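Aminoglycoside N(3)-acetyltransferase (PDB 7LAP) probably acetylates the 3-amino group of aminoglycoside antibiotics, conferring resistance, as a member of the antibiotic N-acetyltransferase family. Local coordinates at residues L189-E194 with R223-E228; A195-P200 with G230-S235. All coordinates share one frame; numbering follows the deposited sequence.

Interaction 1 (L189-E194 with R223-E228)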
# COMPACT_ATOMS: atom_id res chain seq x y z
N LEU B 189 -18.66 -1.29 -12.28
CA LEU B 189 -19.31 -1.04 -13.56
C LEU B 189 -20.79 -0.67 -13.41
O LEU B 189 -21.34 0.02 -14.27
CB LEU B 189 -19.14 -2.28 -14.44
CG LEU B 189 -19.83 -2.21 -15.81
CD1 LEU B 189 -19.25 -1.07 -16.64
CD2 LEU B 189 -19.74 -3.55 -16.53
N LEU B 190 -21.45 -1.11 -12.34
CA LEU B 190 -22.86 -0.75 -12.16
C LEU B 190 -23.05 0.72 -11.79
O LEU B 190 -24.20 1.19 -11.80
CB LEU B 190 -23.50 -1.66 -11.11
CG LEU B 190 -23.74 -3.10 -11.58
CD1 LEU B 190 -24.28 -3.99 -10.45
CD2 LEU B 190 -24.66 -3.13 -12.78
N HIS B 191 -21.98 1.45 -11.46
CA HIS B 191 -22.12 2.90 -11.35
C HIS B 191 -22.33 3.53 -12.73
O HIS B 191 -22.99 4.56 -12.84
CB HIS B 191 -20.90 3.53 -10.68
CG HIS B 191 -20.80 3.24 -9.22
ND1 HIS B 191 -21.86 3.42 -8.35
CD2 HIS B 191 -19.77 2.79 -8.47
CE1 HIS B 191 -21.49 3.08 -7.13
NE2 HIS B 191 -20.22 2.71 -7.17
N HIS B 192 -21.76 2.93 -13.77
CA HIS B 192 -22.05 3.36 -15.14
C HIS B 192 -23.50 3.09 -15.49
O HIS B 192 -24.16 3.92 -16.15
CB HIS B 192 -21.11 2.66 -16.13
CG HIS B 192 -21.32 3.03 -17.56
ND1 HIS B 192 -21.32 4.33 -18.00
CD2 HIS B 192 -21.53 2.26 -18.66
CE1 HIS B 192 -21.51 4.36 -19.31
NE2 HIS B 192 -21.66 3.12 -19.74
N ALA B 193 -24.04 1.96 -15.03
CA ALA B 193 -25.48 1.71 -15.18
C ALA B 193 -26.31 2.79 -14.48
O ALA B 193 -27.28 3.30 -15.05
CB ALA B 193 -25.85 0.32 -14.65
N GLU B 194 -25.96 3.12 -13.24
CA GLU B 194 -26.67 4.20 -12.54
C GLU B 194 -26.60 5.51 -13.33
O GLU B 194 -27.59 6.24 -13.42
CB GLU B 194 -26.10 4.39 -11.14
CG GLU B 194 -26.46 3.29 -10.17
CD GLU B 194 -25.85 3.50 -8.79
OE1 GLU B 194 -24.63 3.82 -8.69
OE2 GLU B 194 -26.60 3.35 -7.79
N ARG B 223 -19.33 17.23 -10.30
CA ARG B 223 -20.67 16.67 -10.19
C ARG B 223 -20.64 15.22 -10.63
O ARG B 223 -19.99 14.90 -11.63
CB ARG B 223 -21.67 17.46 -11.04
CG ARG B 223 -23.08 16.92 -10.96
CD ARG B 223 -24.00 17.72 -11.82
NE ARG B 223 -25.19 16.96 -12.24
CZ ARG B 223 -26.36 17.00 -11.60
NH1 ARG B 223 -26.51 17.74 -10.50
NH2 ARG B 223 -27.38 16.29 -12.08
N ASP B 224 -21.36 14.37 -9.91
CA ASP B 224 -21.38 12.93 -10.16
C ASP B 224 -22.71 12.40 -9.63
O ASP B 224 -23.43 13.10 -8.92
CB ASP B 224 -20.18 12.23 -9.47
CG ASP B 224 -20.01 10.75 -9.87
OD1 ASP B 224 -20.57 10.32 -10.92
OD2 ASP B 224 -19.29 10.01 -9.16
N ILE B 225 -23.06 11.17 -10.01
CA ILE B 225 -24.10 10.48 -9.24
C ILE B 225 -23.55 10.13 -7.86
O ILE B 225 -22.34 10.08 -7.62
CB ILE B 225 -24.61 9.22 -9.96
CG1 ILE B 225 -23.43 8.31 -10.29
CG2 ILE B 225 -25.38 9.58 -11.21
CD1 ILE B 225 -23.65 6.84 -9.92
N ASP B 226 -24.47 9.91 -6.92
CA ASP B 226 -24.09 9.59 -5.55
C ASP B 226 -23.60 8.15 -5.52
O ASP B 226 -24.35 7.20 -5.28
CB ASP B 226 -25.27 9.81 -4.61
CG ASP B 226 -24.92 9.59 -3.16
OD1 ASP B 226 -23.92 8.90 -2.86
OD2 ASP B 226 -25.64 10.11 -2.30
N SER B 227 -22.31 7.97 -5.79
CA SER B 227 -21.75 6.63 -5.88
C SER B 227 -21.38 6.08 -4.52
O SER B 227 -20.67 5.07 -4.45
CB SER B 227 -20.52 6.61 -6.80
OG SER B 227 -19.38 7.19 -6.17
N GLU B 228 -21.84 6.71 -3.45
CA GLU B 228 -21.58 6.26 -2.09
C GLU B 228 -22.82 5.68 -1.43
O GLU B 228 -22.74 4.60 -0.83
CB GLU B 228 -21.04 7.42 -1.25
CG GLU B 228 -20.70 7.04 0.18
CD GLU B 228 -19.83 8.08 0.87
OE1 GLU B 228 -18.70 8.32 0.38
OE2 GLU B 228 -20.27 8.66 1.89
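A common chi1 of -72° lays CG of His-191 and CG of Glu-194 each beside its own backbone N, and the i, i+3 spacing puts the imidazole and the carboxylate on the side of the helix that faces Ile-225 and Ser-227. On the other segment Ile-225 holds CG1 between its backbone N and carbonyl carbon (chi1 55°), which turns CG1 and its CD1 methyl toward the helix, against the side of the Glu-194 chain. CD1 lies 3.4 Å from Glu-194 OE1 and 3.7 Å from Glu-194 CB, the isoleucine crossing the glutamate chain at about a right angle. The same methyl rests 3.8 Å from the carbonyl O of His-191. Ser-227 touches the imidazole with carbon rather than with its hydroxyl: its CB sits over one face as a CH-pi contact, 3.8 Å from the ring centroid, while Ser-227 O comes to 3.4 Å from His-191 CE1.

These contacts set helix 189-196 against the end of the antiparallel hairpin formed by strands 204-213 and 216-225. The strand stops at Ile-225; Asp-226 then centres an inverse gamma turn, and its OD1 accepts a hydrogen bond from the backbone N of Glu-228, an Asx turn. Within this bend Ser-227 comes beside the histidine.

No hydrogen bond joins the two segments. Within the helix, His-191 ND1 donates to Glu-194 OE1 over 2.8 Å at 158°, reaching the oxygen nearly in line with its C-O bond and close to the imidazole plane, which helps to fix the rotation of the ring. The other carboxylate oxygen, OE2, is bonded to Tyr-234 OH and to the backbone N of Ala-231, and the buried carboxylate thus has partners at both oxygens. His-161 and Phe-245 also bring their rings against His-191.

Interaction 2 (A195-P200 with G230-S235)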
# COMPACT_ATOMS: atom_id res chain seq x y z
N ALA B 195 -25.44 5.80 -13.91
CA ALA B 195 -25.29 7.05 -14.65
C ALA B 195 -26.19 7.09 -15.89
O ALA B 195 -26.70 8.16 -16.24
CB ALA B 195 -23.83 7.27 -15.04
N LEU B 196 -26.41 5.95 -16.54
CA LEU B 196 -27.27 5.88 -17.73
C LEU B 196 -28.75 5.73 -17.40
O LEU B 196 -29.59 6.10 -18.23
CB LEU B 196 -26.87 4.68 -18.61
CG LEU B 196 -25.45 4.60 -19.15
CD1 LEU B 196 -25.25 3.28 -19.91
CD2 LEU B 196 -25.14 5.80 -20.03
N ALA B 197 -29.09 5.20 -16.23
CA ALA B 197 -30.46 4.81 -15.96
C ALA B 197 -31.35 6.02 -15.76
O ALA B 197 -30.96 7.00 -15.10
CB ALA B 197 -30.54 3.90 -14.73
N GLN B 198 -32.55 5.96 -16.33
CA GLN B 198 -33.53 7.03 -16.23
C GLN B 198 -34.69 6.58 -15.34
O GLN B 198 -35.43 5.66 -15.70
CB GLN B 198 -34.03 7.46 -17.61
CG GLN B 198 -33.00 8.25 -18.42
CD GLN B 198 -32.25 9.28 -17.56
OE1 GLN B 198 -31.01 9.31 -17.55
NE2 GLN B 198 -33.00 10.10 -16.83
N ALA B 199 -34.84 7.25 -14.20
CA ALA B 199 -35.89 6.92 -13.25
C ALA B 199 -35.99 8.08 -12.27
O ALA B 199 -34.99 8.77 -12.04
CB ALA B 199 -35.58 5.61 -12.51
N PRO B 200 -37.16 8.32 -11.68
CA PRO B 200 -37.30 9.45 -10.77
C PRO B 200 -36.51 9.24 -9.48
O PRO B 200 -36.28 8.11 -9.04
CB PRO B 200 -38.81 9.49 -10.49
CG PRO B 200 -39.24 8.07 -10.63
CD PRO B 200 -38.39 7.51 -11.75
N GLY B 230 -25.76 5.25 -3.29
CA GLY B 230 -26.65 4.82 -4.34
C GLY B 230 -27.25 5.98 -5.10
O GLY B 230 -27.64 7.00 -4.51
N ALA B 231 -27.33 5.85 -6.42
CA ALA B 231 -27.87 6.92 -7.24
C ALA B 231 -29.39 7.03 -7.13
O ALA B 231 -29.97 8.00 -7.62
CB ALA B 231 -27.44 6.71 -8.69
N PHE B 232 -30.05 6.07 -6.49
CA PHE B 232 -31.48 6.15 -6.27
C PHE B 232 -31.78 5.70 -4.86
O PHE B 232 -30.90 5.22 -4.14
CB PHE B 232 -32.26 5.27 -7.26
CG PHE B 232 -31.97 5.59 -8.70
CD1 PHE B 232 -30.88 5.02 -9.34
CD2 PHE B 232 -32.78 6.46 -9.40
CE1 PHE B 232 -30.60 5.33 -10.66
CE2 PHE B 232 -32.50 6.76 -10.72
CZ PHE B 232 -31.42 6.20 -11.35
N ASP B 233 -33.03 5.85 -4.44
CA ASP B 233 -33.48 5.13 -3.27
C ASP B 233 -33.96 3.78 -3.76
O ASP B 233 -34.98 3.68 -4.46
CB ASP B 233 -34.58 5.87 -2.51
CG ASP B 233 -34.90 5.19 -1.20
OD1 ASP B 233 -34.43 4.05 -1.00
OD2 ASP B 233 -35.60 5.79 -0.36
N TYR B 234 -33.22 2.74 -3.40
CA TYR B 234 -33.57 1.37 -3.70
C TYR B 234 -34.44 0.72 -2.63
O TYR B 234 -34.54 -0.51 -2.59
CB TYR B 234 -32.30 0.56 -3.89
CG TYR B 234 -31.40 1.05 -5.00
CD1 TYR B 234 -31.67 0.74 -6.32
CD2 TYR B 234 -30.26 1.79 -4.72
CE1 TYR B 234 -30.84 1.15 -7.33
CE2 TYR B 234 -29.41 2.20 -5.72
CZ TYR B 234 -29.71 1.88 -7.03
OH TYR B 234 -28.87 2.29 -8.05
N SER B 235 -35.06 1.53 -1.76
CA SER B 235 -35.89 1.04 -0.65
C SER B 235 -36.95 0.05 -1.10
O SER B 235 -37.20 -0.96 -0.44
CB SER B 235 -36.57 2.22 0.03
OG SER B 235 -37.65 2.67 -0.77
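Ala-197 O has two neighbours of different kinds: Lys-202 NZ, to which it is hydrogen-bonded, and the ring of Phe-232, whose CZ lies 3.9 Å away. The same ammonium group bonds Glu-194 O as well, and Ala-195 O weakly, so it gathers carbonyls from the C-terminal end of helix 189-196. Phe-232 turns its edge to the carbonyl oxygens of the chain that leaves this helix. Ala-199 O is 3.5 Å from CE2 and Pro-200 O is 3.9 Å from CD2, and all three oxygens lie near the ring plane, where the aromatic hydrogens point.

Ala-197 is the first residue to depart from helical angles, and from there the extended chain 197-200 runs past an irregular loop between strand 216-225 and helix 244-254. Phe-232 is the residue of this loop that makes the contact: with CG anti to the carbonyl carbon (chi1 -56°), its ring reaches the two methyls of Ala-197 and Ala-199, which both lie to one side of the ring plane. Ala-199 CB is the nearer of the two, 3.7 Å from CE2, against 4.2 Å from Ala-197 CB to CZ.

At another part of the rim Tyr-234 OH lies in the ring plane, 3.6 Å from Phe-232 CD1, while Phe-232 CB sits over a face of the tyrosine ring. Ile-284 and Leu-288 of helix 273-289 add apolar contacts to the phenylalanine.

Following the chain from the N terminus, most of the mixed sheet is passed before helix 189-196, which supplies 189-194 to interaction 1, while the chain just after it, from Ala-197 to Pro-200, makes interaction 2. The chain then passes through the hairpin of strands 204-213 and 216-225 and returns: 223-228 meets the helix and closes a loop of 28 intervening residues, then 230-235 meets 195-200 and closes one of 29. The two closures cross rather than nest. Their centres are only 9 Å apart, and Ile-225 CD1 packs 4.0 Å from Ala-231 CB where they adjoin. Together they tie the end of the hairpin to helix 189-196, and the loop leading to helix 244-254 to the chain that leaves that helix.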